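Amide synthase (Vibrio cholerae, PDB 1L5A) probably catalyses amide bond formation in vibriobactin biosynthesis, as a condensation enzyme of the nonribosomal peptide synthetase family. Local coordinates at residues Leu2-Pro7 with Arg310-Gln315; Pro7-His12 with Ser98-Ala103; Ile105-Val110 with Tyr121-His126. All coordinates share one frame; numbering follows the deposited sequence.

Interaction 1: Leu2-Pro7 with Arg310-Gln315; sequences LLAQKP and RYRIEQ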
# COMPACT_ATOMS: atom_id res chain seq x y z
N LEU A 2 15.40 5.59 18.34
CA LEU A 2 14.46 6.20 17.41
C LEU A 2 14.27 7.70 17.66
O LEU A 2 14.27 8.16 18.81
CB LEU A 2 13.09 5.51 17.54
CG LEU A 2 12.95 4.06 17.10
CD1 LEU A 2 11.57 3.53 17.51
CD2 LEU A 2 13.17 3.97 15.59
N LEU A 3 14.11 8.47 16.59
CA LEU A 3 13.91 9.90 16.73
C LEU A 3 12.92 10.20 17.86
O LEU A 3 13.18 11.05 18.72
CB LEU A 3 13.40 10.48 15.42
CG LEU A 3 13.20 11.99 15.41
CD1 LEU A 3 14.51 12.71 15.73
CD2 LEU A 3 12.66 12.39 14.05
N ALA A 4 11.80 9.48 17.89
CA ALA A 4 10.80 9.69 18.92
C ALA A 4 11.32 9.47 20.36
O ALA A 4 10.72 9.98 21.32
CB ALA A 4 9.58 8.78 18.65
N GLN A 5 12.41 8.73 20.51
CA GLN A 5 12.98 8.48 21.85
C GLN A 5 14.00 9.56 22.25
O GLN A 5 14.21 9.78 23.45
CB GLN A 5 13.66 7.10 21.93
CG GLN A 5 12.72 5.91 21.73
CD GLN A 5 13.45 4.58 21.59
OE1 GLN A 5 14.24 4.39 20.67
NE2 GLN A 5 13.17 3.65 22.49
N LYS A 6 14.63 10.20 21.27
CA LYS A 6 15.64 11.22 21.53
C LYS A 6 15.18 12.32 22.53
O LYS A 6 15.86 12.58 23.52
CB LYS A 6 16.08 11.89 20.22
CG LYS A 6 16.71 10.96 19.18
CD LYS A 6 18.22 10.84 19.32
CE LYS A 6 18.83 9.77 18.37
NZ LYS A 6 18.76 10.08 16.91
N PRO A 7 14.04 12.98 22.28
CA PRO A 7 13.68 14.01 23.26
C PRO A 7 13.57 13.52 24.69
O PRO A 7 13.92 14.26 25.61
CB PRO A 7 12.37 14.60 22.69
CG PRO A 7 11.84 13.53 21.81
CD PRO A 7 13.05 12.88 21.20
N ARG A 310 2.81 9.25 10.54
CA ARG A 310 4.00 8.50 10.90
C ARG A 310 5.23 9.37 10.79
O ARG A 310 6.33 8.97 11.22
CB ARG A 310 4.12 7.27 9.98
CG ARG A 310 5.24 6.33 10.33
CD ARG A 310 5.05 4.96 9.70
NE ARG A 310 5.97 3.98 10.28
CZ ARG A 310 5.77 2.67 10.26
NH1 ARG A 310 4.67 2.16 9.70
NH2 ARG A 310 6.65 1.86 10.81
N TYR A 311 5.06 10.57 10.21
CA TYR A 311 6.18 11.51 10.08
C TYR A 311 6.33 12.16 11.46
O TYR A 311 5.40 12.76 11.99
CB TYR A 311 5.88 12.56 8.99
CG TYR A 311 7.10 13.27 8.42
CD1 TYR A 311 7.97 12.62 7.54
CD2 TYR A 311 7.39 14.59 8.78
CE1 TYR A 311 9.10 13.27 7.03
CE2 TYR A 311 8.51 15.24 8.29
CZ TYR A 311 9.36 14.59 7.42
OH TYR A 311 10.48 15.25 6.96
N ARG A 312 7.48 11.97 12.07
CA ARG A 312 7.74 12.50 13.41
C ARG A 312 7.68 14.03 13.54
O ARG A 312 8.28 14.78 12.76
CB ARG A 312 9.09 11.99 13.89
CG ARG A 312 9.09 10.52 14.29
CD ARG A 312 8.91 10.44 15.78
NE ARG A 312 7.67 9.82 16.21
CZ ARG A 312 6.99 10.20 17.28
NH1 ARG A 312 7.43 11.21 18.02
NH2 ARG A 312 5.88 9.58 17.61
N ILE A 313 6.95 14.48 14.56
CA ILE A 313 6.82 15.91 14.81
C ILE A 313 8.21 16.49 15.10
O ILE A 313 8.48 17.65 14.78
CB ILE A 313 5.88 16.17 16.02
CG1 ILE A 313 5.64 17.68 16.17
CG2 ILE A 313 6.48 15.60 17.30
CD1 ILE A 313 4.70 18.26 15.14
N GLU A 314 9.10 15.70 15.68
CA GLU A 314 10.44 16.18 15.97
C GLU A 314 11.09 16.51 14.65
O GLU A 314 11.83 17.49 14.54
CB GLU A 314 11.29 15.11 16.68
CG GLU A 314 10.83 14.75 18.09
CD GLU A 314 9.66 13.78 18.11
OE1 GLU A 314 9.33 13.23 17.04
OE2 GLU A 314 9.08 13.54 19.21
N GLN A 315 10.79 15.69 13.65
CA GLN A 315 11.33 15.87 12.30
C GLN A 315 10.72 17.14 11.72
O GLN A 315 11.43 17.95 11.12
CB GLN A 315 10.98 14.66 11.41
CG GLN A 315 11.58 14.76 10.00
CD GLN A 315 13.08 14.82 10.08
OE1 GLN A 315 13.72 13.92 10.63
NE2 GLN A 315 13.66 15.88 9.54

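Interaction 2: Pro7-His12 with Ser98-Ala103; sequences PFWQRH and STLIDA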
# COMPACT_ATOMS: atom_id res chain seq x y z
N PRO A 7 14.04 12.98 22.28
CA PRO A 7 13.68 14.01 23.26
C PRO A 7 13.57 13.52 24.69
O PRO A 7 13.92 14.26 25.61
CB PRO A 7 12.37 14.60 22.69
CG PRO A 7 11.84 13.53 21.81
CD PRO A 7 13.05 12.88 21.20
N PHE A 8 13.11 12.29 24.90
CA PHE A 8 13.01 11.78 26.27
C PHE A 8 14.42 11.60 26.83
O PHE A 8 14.70 11.92 27.99
CB PHE A 8 12.26 10.44 26.33
CG PHE A 8 10.79 10.57 26.06
CD1 PHE A 8 10.26 10.21 24.83
CD2 PHE A 8 9.94 11.11 27.02
CE1 PHE A 8 8.91 10.40 24.55
CE2 PHE A 8 8.58 11.31 26.74
CZ PHE A 8 8.06 10.95 25.50
N TRP A 9 15.29 11.09 25.99
CA TRP A 9 16.66 10.85 26.38
C TRP A 9 17.34 12.15 26.79
O TRP A 9 18.07 12.19 27.78
CB TRP A 9 17.40 10.19 25.22
CG TRP A 9 18.87 10.14 25.43
CD1 TRP A 9 19.81 10.90 24.80
CD2 TRP A 9 19.57 9.31 26.36
NE1 TRP A 9 21.06 10.60 25.29
CE2 TRP A 9 20.94 9.62 26.24
CE3 TRP A 9 19.18 8.33 27.28
CZ2 TRP A 9 21.92 8.99 27.00
CZ3 TRP A 9 20.15 7.71 28.04
CH2 TRP A 9 21.50 8.04 27.89
N GLN A 10 17.11 13.21 26.02
CA GLN A 10 17.71 14.50 26.32
C GLN A 10 17.15 15.07 27.62
O GLN A 10 17.91 15.49 28.50
CB GLN A 10 17.51 15.45 25.15
CG GLN A 10 18.56 15.25 24.07
CD GLN A 10 17.98 15.30 22.67
OE1 GLN A 10 18.62 14.84 21.72
NE2 GLN A 10 16.77 15.88 22.53
N ARG A 11 15.82 15.06 27.78
CA ARG A 11 15.23 15.56 29.02
C ARG A 11 15.93 14.90 30.22
O ARG A 11 16.20 15.53 31.24
CB ARG A 11 13.73 15.25 29.06
CG ARG A 11 12.86 16.30 28.39
CD ARG A 11 11.52 15.74 27.89
NE ARG A 11 10.56 15.42 28.94
CZ ARG A 11 9.80 16.32 29.57
NH1 ARG A 11 9.88 17.60 29.25
NH2 ARG A 11 8.94 15.92 30.50
N HIS A 12 16.26 13.62 30.07
CA HIS A 12 16.93 12.89 31.14
C HIS A 12 18.34 13.39 31.39
O HIS A 12 18.81 13.42 32.53
CB HIS A 12 16.99 11.41 30.81
CG HIS A 12 17.72 10.60 31.82
ND1 HIS A 12 17.15 10.18 33.00
CD2 HIS A 12 19.00 10.15 31.84
CE1 HIS A 12 18.03 9.50 33.70
NE2 HIS A 12 19.17 9.46 33.02
N SER A 98 15.58 6.87 39.35
CA SER A 98 15.18 6.74 37.96
C SER A 98 16.26 7.05 36.93
O SER A 98 15.99 7.73 35.94
CB SER A 98 13.94 7.60 37.69
OG SER A 98 14.10 8.93 38.16
N THR A 99 17.48 6.55 37.17
CA THR A 99 18.57 6.76 36.22
C THR A 99 18.21 5.99 34.96
O THR A 99 17.31 5.16 34.98
CB THR A 99 19.90 6.23 36.77
OG1 THR A 99 20.23 6.91 37.99
CG2 THR A 99 21.02 6.45 35.74
N LEU A 100 18.91 6.25 33.87
CA LEU A 100 18.61 5.55 32.63
C LEU A 100 19.81 4.79 32.13
O LEU A 100 19.66 3.80 31.42
CB LEU A 100 18.17 6.53 31.54
CG LEU A 100 16.69 6.90 31.43
CD1 LEU A 100 16.48 7.73 30.17
CD2 LEU A 100 15.85 5.65 31.36
N ILE A 101 21.00 5.25 32.48
CA ILE A 101 22.21 4.58 32.02
C ILE A 101 22.36 3.19 32.63
O ILE A 101 22.20 3.00 33.83
CB ILE A 101 23.51 5.40 32.35
CG1 ILE A 101 23.36 6.85 31.90
CG2 ILE A 101 24.72 4.78 31.63
CD1 ILE A 101 23.36 7.03 30.41
N ASP A 102 22.64 2.22 31.77
CA ASP A 102 22.85 0.85 32.18
C ASP A 102 21.91 0.30 33.27
O ASP A 102 22.31 -0.58 34.03
CB ASP A 102 24.30 0.70 32.62
CG ASP A 102 25.27 1.22 31.57
OD1 ASP A 102 25.30 0.69 30.43
OD2 ASP A 102 26.01 2.18 31.88
N ALA A 103 20.68 0.80 33.34
CA ALA A 103 19.75 0.32 34.36
C ALA A 103 18.43 -0.26 33.78
O ALA A 103 18.09 -0.03 32.62
CB ALA A 103 19.44 1.44 35.33

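Interaction 3: Ile105-Val110 with Tyr121-His126; sequences ITSHQV and YTRAHH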
# COMPACT_ATOMS: atom_id res chain seq x y z
N ILE A 105 14.75 -0.44 32.79
CA ILE A 105 13.77 0.61 32.52
C ILE A 105 12.41 0.31 33.12
O ILE A 105 11.59 1.22 33.26
CB ILE A 105 13.61 0.84 31.01
CG1 ILE A 105 14.97 1.02 30.35
CG2 ILE A 105 12.81 2.10 30.76
CD1 ILE A 105 15.75 2.20 30.83
N THR A 106 12.13 -0.93 33.46
CA THR A 106 10.81 -1.19 34.04
C THR A 106 10.88 -1.88 35.39
O THR A 106 11.94 -2.33 35.82
CB THR A 106 9.92 -2.05 33.10
OG1 THR A 106 10.31 -3.42 33.19
CG2 THR A 106 10.05 -1.56 31.67
N SER A 107 9.74 -1.95 36.07
CA SER A 107 9.64 -2.60 37.36
C SER A 107 8.29 -3.30 37.42
O SER A 107 7.29 -2.79 36.90
CB SER A 107 9.75 -1.54 38.48
OG SER A 107 9.82 -2.14 39.77
N HIS A 108 8.25 -4.47 38.05
CA HIS A 108 7.02 -5.24 38.16
C HIS A 108 6.88 -5.79 39.57
O HIS A 108 7.70 -6.59 40.03
CB HIS A 108 7.02 -6.37 37.12
CG HIS A 108 7.34 -5.88 35.75
ND1 HIS A 108 6.39 -5.34 34.91
CD2 HIS A 108 8.53 -5.71 35.12
CE1 HIS A 108 6.98 -4.85 33.84
NE2 HIS A 108 8.28 -5.06 33.94
N GLN A 109 5.83 -5.38 40.26
CA GLN A 109 5.63 -5.84 41.61
C GLN A 109 4.22 -6.41 41.75
O GLN A 109 3.28 -5.86 41.20
CB GLN A 109 5.83 -4.67 42.57
CG GLN A 109 7.19 -3.95 42.49
CD GLN A 109 7.18 -2.57 43.21
OE1 GLN A 109 6.34 -2.30 44.09
NE2 GLN A 109 8.12 -1.69 42.82
N VAL A 110 4.08 -7.52 42.48
CA VAL A 110 2.76 -8.11 42.70
C VAL A 110 2.55 -8.34 44.19
O VAL A 110 3.45 -8.81 44.88
CB VAL A 110 2.60 -9.47 42.00
CG1 VAL A 110 1.17 -9.97 42.18
CG2 VAL A 110 2.93 -9.36 40.53
N TYR A 121 1.59 -3.74 40.25
CA TYR A 121 2.20 -2.46 39.96
C TYR A 121 3.17 -2.62 38.79
O TYR A 121 4.10 -3.43 38.83
CB TYR A 121 2.96 -1.95 41.20
CG TYR A 121 3.82 -0.73 40.96
CD1 TYR A 121 3.25 0.53 40.74
CD2 TYR A 121 5.20 -0.84 40.94
CE1 TYR A 121 4.06 1.67 40.51
CE2 TYR A 121 6.02 0.29 40.71
CZ TYR A 121 5.44 1.53 40.50
OH TYR A 121 6.27 2.61 40.29
N THR A 122 2.94 -1.82 37.76
CA THR A 122 3.76 -1.84 36.56
C THR A 122 4.34 -0.45 36.32
O THR A 122 3.60 0.53 36.33
CB THR A 122 2.92 -2.22 35.36
OG1 THR A 122 2.31 -3.48 35.61
CG2 THR A 122 3.78 -2.29 34.09
N ARG A 123 5.64 -0.35 36.11
CA ARG A 123 6.25 0.93 35.85
C ARG A 123 7.28 0.86 34.75
O ARG A 123 8.08 -0.07 34.68
CB ARG A 123 6.97 1.49 37.06
CG ARG A 123 7.97 2.59 36.68
CD ARG A 123 9.21 2.52 37.52
NE ARG A 123 10.37 2.11 36.73
CZ ARG A 123 11.50 1.66 37.25
NH1 ARG A 123 11.65 1.57 38.57
NH2 ARG A 123 12.49 1.30 36.45
N ALA A 124 7.28 1.89 33.91
CA ALA A 124 8.23 1.97 32.82
C ALA A 124 8.55 3.43 32.57
O ALA A 124 7.92 4.32 33.10
CB ALA A 124 7.61 1.35 31.56
N HIS A 125 9.56 3.68 31.77
CA HIS A 125 9.90 5.05 31.41
C HIS A 125 9.22 5.31 30.06
O HIS A 125 9.14 4.42 29.20
CB HIS A 125 11.40 5.20 31.29
CG HIS A 125 11.84 6.61 31.08
ND1 HIS A 125 11.70 7.26 29.88
CD2 HIS A 125 12.39 7.50 31.94
CE1 HIS A 125 12.15 8.49 30.00
NE2 HIS A 125 12.58 8.67 31.24
N HIS A 126 8.73 6.52 29.86
CA HIS A 126 8.08 6.86 28.61
C HIS A 126 8.91 6.56 27.36
O HIS A 126 8.38 6.50 26.25
CB HIS A 126 7.72 8.34 28.63
CG HIS A 126 6.27 8.60 28.43
ND1 HIS A 126 5.68 8.58 27.18
CD2 HIS A 126 5.28 8.86 29.31
CE1 HIS A 126 4.38 8.82 27.31
NE2 HIS A 126 4.12 8.99 28.60
O HOH W 1 4.32 -5.40 36.22

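Interaction 1: Leu2-Pro7 with Arg310-Gln315
L3 and A4, near the N-terminus, lie against R312 and E314, where helix 313-319 begins. L3 carries most of the apolar part. With CG anti to the backbone N (chi1 -178°), its side chain runs past those of R312 and E314 in the opposite direction. CD2 of L3 sits 3.6 Å from R312 CB and 3.8 Å from the backbone N of Q315, while L3 CG rests 3.9 Å from E314 CB. P7 adds a flank: its CG meets E314 OE2 at 3.8 Å, ring and carboxylate arm crossing nearly at right angles.

A4 makes a different contact, its methyl group covering one face of the R312 guanidinium from an off-centre position. The R312 chain, bent at chi2 and chi3, turns this flat group toward A4.

Polar bonds hold each segment to itself or to neighbours, not to the other segment. R312 NH1 forms a salt bridge to E314 OE1 (2.9 Å), which accepts on its syn lone pair and lies 17° out of the guanidinium plane; R312 NH2 donates to V276 O, so the guanidinium is held from two directions. On the other segment L2 N bonds Q5 OE1 at 2.9 Å, nearly straight (172°).

The contact joins the residues leading into helix 6-14 to the N-cap (R312) and first turn of helix 313-319, beside strand 277-282, with helix 161-172 touching L2 and helix 175-189 touching Q315.

Interaction 2: Pro7-His12 with Ser98-Ala103
The N-terminal helix 6-14 docks here on the loop between helix 82-94 and strand 107-114: W9 and H12, one helical turn apart, receive L100 and I101, the first two residues of a type II beta turn that ends at A103. L100 is the centrepiece. Its CB stands over one face of the H12 imidazole in a CH-pi contact, 3.6 Å from the ring centroid and 19° off the normal. Farther out on the same side chain, L100 CD1 lies 3.5 Å from H12 CG and 4.0 Å from W9 CE3, so one leucine branch touches both rings.

H12 reaches across because its CG is anti to the backbone N (chi1 177°), a disposition W9 shares. At the imidazole edge, near the ring plane, H12 CE1 is 3.5 Å from S98 O. The indole is met at its own edge: I101 CD1 approaches W9 CH2 at 3.3 Å, the two side chains crossing at about a right angle.

Away from the loop, R11 forms a salt bridge with D21, while F8 packs on H125. L100 also touches H125, at the end of strand 117-125; the loop residue therefore lies between helix 6-14 and the hairpin of strands 107-114 and 117-125.

Interaction 3: Ile105-Val110 with Tyr121-His126
R123 leaves its strand with CG anti to the backbone N (chi1 162°), then bends at chi2 and chi3, bringing one face of its guanidinium over S107 CB and one edge to I105 O. NH1 of R123 is 3.6 Å from S107 CB, and NH2 of R123 makes a weak, in-plane bond of 3.3 Å to I105 O; NH1 also pairs with D93 in a salt bridge. Q109 and Y121 point the same way side by side, Q109 CD lying 3.5 Å from Y121 CD2 with amide and ring planes 50° apart. Their polar ends go to Y111 and D93 respectively.

The strands are antiparallel (174°). S107 with R123 and Q109 with Y121 are hydrogen-bonded pairs, each joined by two backbone bonds, among them S107 N to R123 O at 2.9 Å. Between them, H108 and T122 form a non-hydrogen-bonded pair facing the other side of the sheet. There a water bridges H108 ND1, T122 OG1 (2.8 Å from the water) and Y121 O, while H108 NE2 bonds T106 OG1 at 2.7 Å.

Helix 82-94 covers the S107, Q109 and Y121 face, and helix 35-47 packs on H108. Strands 72-75 and 22-30 flank the hairpin, whose second strand leads into the HHxxxDG signature of condensation domains, starting at H125.

Overall arrangement
Interactions 1 and 2, centred 16 Å apart, share P7 of helix 6-14. The residues leading into the helix, with P7, meet residues 310-315 from late in the chain, whereas its following turns meet the loop 98-103. That loop runs on into the hairpin of interaction 3, centred 15 Å away. The two touch, L100 CD2 lying 3.5 Å from I105 CD1 and the F8 ring meeting that of H126, planes about 15° apart. Interactions 1 and 3 do not touch, their centres 24 Å apart. Along the chain interaction 2 closes before interaction 3 opens, both within the span of interaction 1. The N-terminal helix thus connects helix 313-319 with the five-stranded sheet, beside the HHxxxDG signature.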